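Local coordinates for protein aldolase (Escherichia coli, PDB 6VOP) that is a putative class II aldolase of the class II aldolase and adducin N-terminal family, AraD-like clan, found as a four-chain assembly, its exact role unassigned, at residues C109-P121 against V127-Y139. The protein carries 2 engineered substitutions. Sequence-based numbering, arbitrary orientation.
Sequences CLQGLDSSNVIRP and VMRMGNVPLVPYY
Asn-117 reaches across to Val-133 with its amide oxygen: OD1 takes the Val-133 backbone N at 2.9 Å, in the carbonyl plane and on a lone pair. With CG anti to the backbone N (chi1 -179°), the amide extends to stand in for a main-chain carbonyl. The Val-133 carbonyl answers in the other direction, its O accepting from Val-118 N at 2.9 Å. Pro-134 has no N-H to give, and the next amide, Leu-135 N, goes to Ser-115 O at 2.9 Å. Small and polar, Ser-115 returns the bond through OG, 3.1 Å from Leu-135 O. Beta-branched Val-118 and Val-133 present methyls to each other, CG2 to CG1 at 3.6 Å, crossing at about a right angle, while Val-118 CG1 packs on Leu-135 CB. Pro-121 CB meets Val-127 CG2 at 3.5 Å. In the second shell, Asp-114 OD1 accepts from Ser-116 N in an Asx turn, which probably helps to turn the loop at Ser-115, although Asp-114 is poorly ordered. The contact lays the loop after helix 102-107 against the chain leading from helix 125-129 into edge strand 135-136; parallel strand 159-162 bonds through Leu-161 to Pro-134 and Val-136, and Ile-119 meets helix 174-194.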
# COMPACT_ATOMS: atom_id res chain seq x y z
N CYS A 109 -21.31 -2.40 2.27
CA CYS A 109 -22.11 -2.67 1.08
C CYS A 109 -22.68 -4.08 1.06
O CYS A 109 -23.19 -4.52 0.02
CB CYS A 109 -21.28 -2.45 -0.19
SG CYS A 109 -20.64 -0.79 -0.41
N LEU A 110 -22.59 -4.81 2.17
CA LEU A 110 -23.01 -6.20 2.21
C LEU A 110 -24.45 -6.33 2.67
O LEU A 110 -24.90 -5.60 3.56
CB LEU A 110 -22.09 -7.00 3.13
CG LEU A 110 -20.64 -7.17 2.65
CD1 LEU A 110 -19.81 -7.90 3.70
CD2 LEU A 110 -20.60 -7.92 1.32
N GLN A 111 -25.18 -7.25 2.05
CA GLN A 111 -26.52 -7.58 2.51
C GLN A 111 -26.43 -8.41 3.79
O GLN A 111 -25.43 -9.07 4.08
CB GLN A 111 -27.29 -8.36 1.45
CG GLN A 111 -27.46 -7.66 0.12
CD GLN A 111 -28.16 -8.54 -0.92
OE1 GLN A 111 -28.89 -9.47 -0.56
NE2 GLN A 111 -27.92 -8.26 -2.19
N GLY A 112 -27.52 -8.39 4.55
CA GLY A 112 -27.59 -9.21 5.75
C GLY A 112 -26.62 -8.83 6.83
O GLY A 112 -26.22 -9.69 7.63
N LEU A 113 -26.20 -7.57 6.88
CA LEU A 113 -25.37 -7.11 7.98
C LEU A 113 -26.18 -6.98 9.26
O LEU A 113 -27.42 -6.88 9.25
CB LEU A 113 -24.73 -5.76 7.64
CG LEU A 113 -23.40 -5.80 6.89
CD1 LEU A 113 -22.75 -4.43 6.88
CD2 LEU A 113 -22.48 -6.84 7.50
N ASP A 114 -25.47 -6.98 10.39
CA ASP A 114 -26.07 -6.74 11.69
C ASP A 114 -26.01 -5.25 12.00
O ASP A 114 -24.92 -4.68 12.12
CB ASP A 114 -25.36 -7.55 12.78
CG ASP A 114 -26.27 -7.94 13.93
OD1 ASP A 114 -26.97 -7.05 14.46
OD2 ASP A 114 -26.30 -9.13 14.30
N SER A 115 -27.18 -4.62 12.13
CA SER A 115 -27.23 -3.18 12.36
C SER A 115 -26.90 -2.81 13.80
O SER A 115 -26.77 -1.62 14.11
CB SER A 115 -28.61 -2.63 11.98
OG SER A 115 -28.69 -1.24 12.21
N SER A 116 -26.75 -3.80 14.69
CA SER A 116 -26.35 -3.56 16.06
C SER A 116 -24.84 -3.65 16.24
O SER A 116 -24.28 -2.95 17.10
CB SER A 116 -27.04 -4.57 16.99
OG SER A 116 -28.26 -4.04 17.48
N ASN A 117 -24.17 -4.49 15.45
CA ASN A 117 -22.72 -4.63 15.50
C ASN A 117 -22.30 -5.33 14.22
O ASN A 117 -22.57 -6.53 14.05
CB ASN A 117 -22.29 -5.41 16.74
CG ASN A 117 -20.79 -5.57 16.84
OD1 ASN A 117 -20.05 -4.58 16.84
ND2 ASN A 117 -20.33 -6.81 16.95
N VAL A 118 -21.63 -4.60 13.32
CA VAL A 118 -21.42 -5.10 11.96
C VAL A 118 -20.30 -6.13 11.85
O VAL A 118 -20.22 -6.83 10.83
CB VAL A 118 -21.13 -3.95 10.97
CG1 VAL A 118 -22.42 -3.24 10.59
CG2 VAL A 118 -20.12 -2.98 11.56
N ILE A 119 -19.45 -6.26 12.87
CA ILE A 119 -18.34 -7.21 12.84
C ILE A 119 -18.46 -8.15 14.04
O ILE A 119 -18.76 -7.72 15.15
CB ILE A 119 -16.96 -6.51 12.82
CG1 ILE A 119 -16.67 -5.76 14.13
CG2 ILE A 119 -16.87 -5.54 11.66
CD1 ILE A 119 -15.77 -6.52 15.08
N ARG A 120 -18.24 -9.44 13.79
CA ARG A 120 -18.15 -10.41 14.87
C ARG A 120 -16.70 -10.55 15.29
O ARG A 120 -15.85 -10.88 14.44
CB ARG A 120 -18.71 -11.76 14.44
CG ARG A 120 -18.76 -12.79 15.55
CD ARG A 120 -19.20 -14.15 15.04
NE ARG A 120 -19.26 -15.14 16.10
CZ ARG A 120 -19.46 -16.44 15.91
NH1 ARG A 120 -19.60 -16.91 14.67
NH2 ARG A 120 -19.50 -17.27 16.94
N PRO A 121 -16.35 -10.31 16.55
CA PRO A 121 -14.93 -10.16 16.92
C PRO A 121 -14.17 -11.47 16.84
O PRO A 121 -14.58 -12.49 17.41
CB PRO A 121 -14.99 -9.63 18.35
CG PRO A 121 -16.33 -10.03 18.86
CD PRO A 121 -17.25 -10.02 17.68
N VAL A 127 -13.25 -4.48 20.15
CA VAL A 127 -14.17 -4.58 21.28
C VAL A 127 -13.65 -3.76 22.46
O VAL A 127 -14.43 -3.13 23.19
CB VAL A 127 -14.39 -6.05 21.66
CG1 VAL A 127 -15.30 -6.16 22.88
CG2 VAL A 127 -14.97 -6.82 20.49
N MET A 128 -12.33 -3.75 22.66
CA MET A 128 -11.75 -3.01 23.77
C MET A 128 -11.90 -1.50 23.57
O MET A 128 -12.29 -0.78 24.50
CB MET A 128 -10.27 -3.37 23.94
CG MET A 128 -10.02 -4.73 24.56
SD MET A 128 -8.27 -5.14 24.56
CE MET A 128 -7.60 -3.81 25.55
N ARG A 129 -11.60 -1.01 22.37
CA ARG A 129 -11.57 0.42 22.11
C ARG A 129 -12.94 1.00 21.78
O ARG A 129 -13.29 2.07 22.28
CB ARG A 129 -10.59 0.71 20.97
CG ARG A 129 -9.21 0.09 21.14
CD ARG A 129 -8.34 0.31 19.91
NE ARG A 129 -7.93 1.70 19.78
CZ ARG A 129 -6.82 2.20 20.31
NH1 ARG A 129 -6.00 1.41 21.00
NH2 ARG A 129 -6.52 3.48 20.16
N MET A 130 -13.72 0.32 20.94
CA MET A 130 -14.99 0.84 20.45
C MET A 130 -16.21 0.07 20.94
O MET A 130 -17.21 0.69 21.32
CB MET A 130 -15.00 0.86 18.92
CG MET A 130 -14.17 1.98 18.30
SD MET A 130 -13.56 1.54 16.66
CE MET A 130 -12.21 0.44 17.08
N GLY A 131 -16.16 -1.25 20.94
CA GLY A 131 -17.30 -2.06 21.36
C GLY A 131 -18.20 -2.43 20.17
O GLY A 131 -17.78 -3.16 19.28
N ASN A 132 -19.42 -1.90 20.18
CA ASN A 132 -20.38 -2.18 19.12
C ASN A 132 -20.24 -1.15 18.00
O ASN A 132 -20.12 0.05 18.25
CB ASN A 132 -21.80 -2.17 19.66
CG ASN A 132 -22.04 -3.26 20.67
OD1 ASN A 132 -21.35 -4.27 20.67
ND2 ASN A 132 -23.02 -3.05 21.54
N VAL A 133 -20.27 -1.64 16.76
CA VAL A 133 -20.26 -0.77 15.59
C VAL A 133 -21.62 -0.90 14.90
O VAL A 133 -21.79 -1.78 14.04
CB VAL A 133 -19.11 -1.12 14.63
CG1 VAL A 133 -19.03 -0.10 13.51
CG2 VAL A 133 -17.80 -1.19 15.39
N PRO A 134 -22.60 -0.08 15.26
CA PRO A 134 -23.92 -0.19 14.63
C PRO A 134 -23.91 0.34 13.20
O PRO A 134 -23.04 1.11 12.79
CB PRO A 134 -24.81 0.65 15.54
CG PRO A 134 -23.89 1.65 16.14
CD PRO A 134 -22.57 0.95 16.30
N LEU A 135 -24.92 -0.08 12.45
CA LEU A 135 -25.06 0.25 11.04
C LEU A 135 -26.06 1.39 10.88
O LEU A 135 -27.17 1.32 11.40
CB LEU A 135 -25.51 -0.97 10.24
CG LEU A 135 -25.82 -0.78 8.76
CD1 LEU A 135 -24.54 -0.66 7.96
CD2 LEU A 135 -26.67 -1.94 8.26
N VAL A 136 -25.65 2.43 10.16
CA VAL A 136 -26.53 3.55 9.83
C VAL A 136 -27.11 3.28 8.45
O VAL A 136 -26.37 2.85 7.55
CB VAL A 136 -25.77 4.89 9.89
CG1 VAL A 136 -26.70 6.06 9.65
CG2 VAL A 136 -25.07 5.04 11.24
N PRO A 137 -28.41 3.49 8.24
CA PRO A 137 -29.00 3.18 6.93
C PRO A 137 -28.41 4.03 5.82
O PRO A 137 -27.79 5.07 6.06
CB PRO A 137 -30.49 3.49 7.13
CG PRO A 137 -30.70 3.48 8.61
CD PRO A 137 -29.42 3.95 9.21
N TYR A 138 -28.60 3.57 4.59
CA TYR A 138 -28.14 4.33 3.43
C TYR A 138 -29.12 5.45 3.12
O TYR A 138 -30.32 5.22 3.00
CB TYR A 138 -27.96 3.44 2.20
CG TYR A 138 -27.81 4.27 0.94
CD1 TYR A 138 -26.63 4.97 0.68
CD2 TYR A 138 -28.85 4.40 0.03
CE1 TYR A 138 -26.49 5.75 -0.45
CE2 TYR A 138 -28.72 5.18 -1.10
CZ TYR A 138 -27.53 5.85 -1.34
OH TYR A 138 -27.40 6.62 -2.47
N TYR A 139 -28.59 6.66 2.97
CA TYR A 139 -29.33 7.82 2.50
C TYR A 139 -28.49 8.55 1.47
O TYR A 139 -27.30 8.28 1.31
CB TYR A 139 -29.69 8.77 3.66
CG TYR A 139 -30.53 8.14 4.75
CD1 TYR A 139 -31.89 7.93 4.58
CD2 TYR A 139 -29.95 7.75 5.96
CE1 TYR A 139 -32.66 7.36 5.58
CE2 TYR A 139 -30.71 7.18 6.96
CZ TYR A 139 -32.06 6.99 6.76
OH TYR A 139 -32.82 6.42 7.76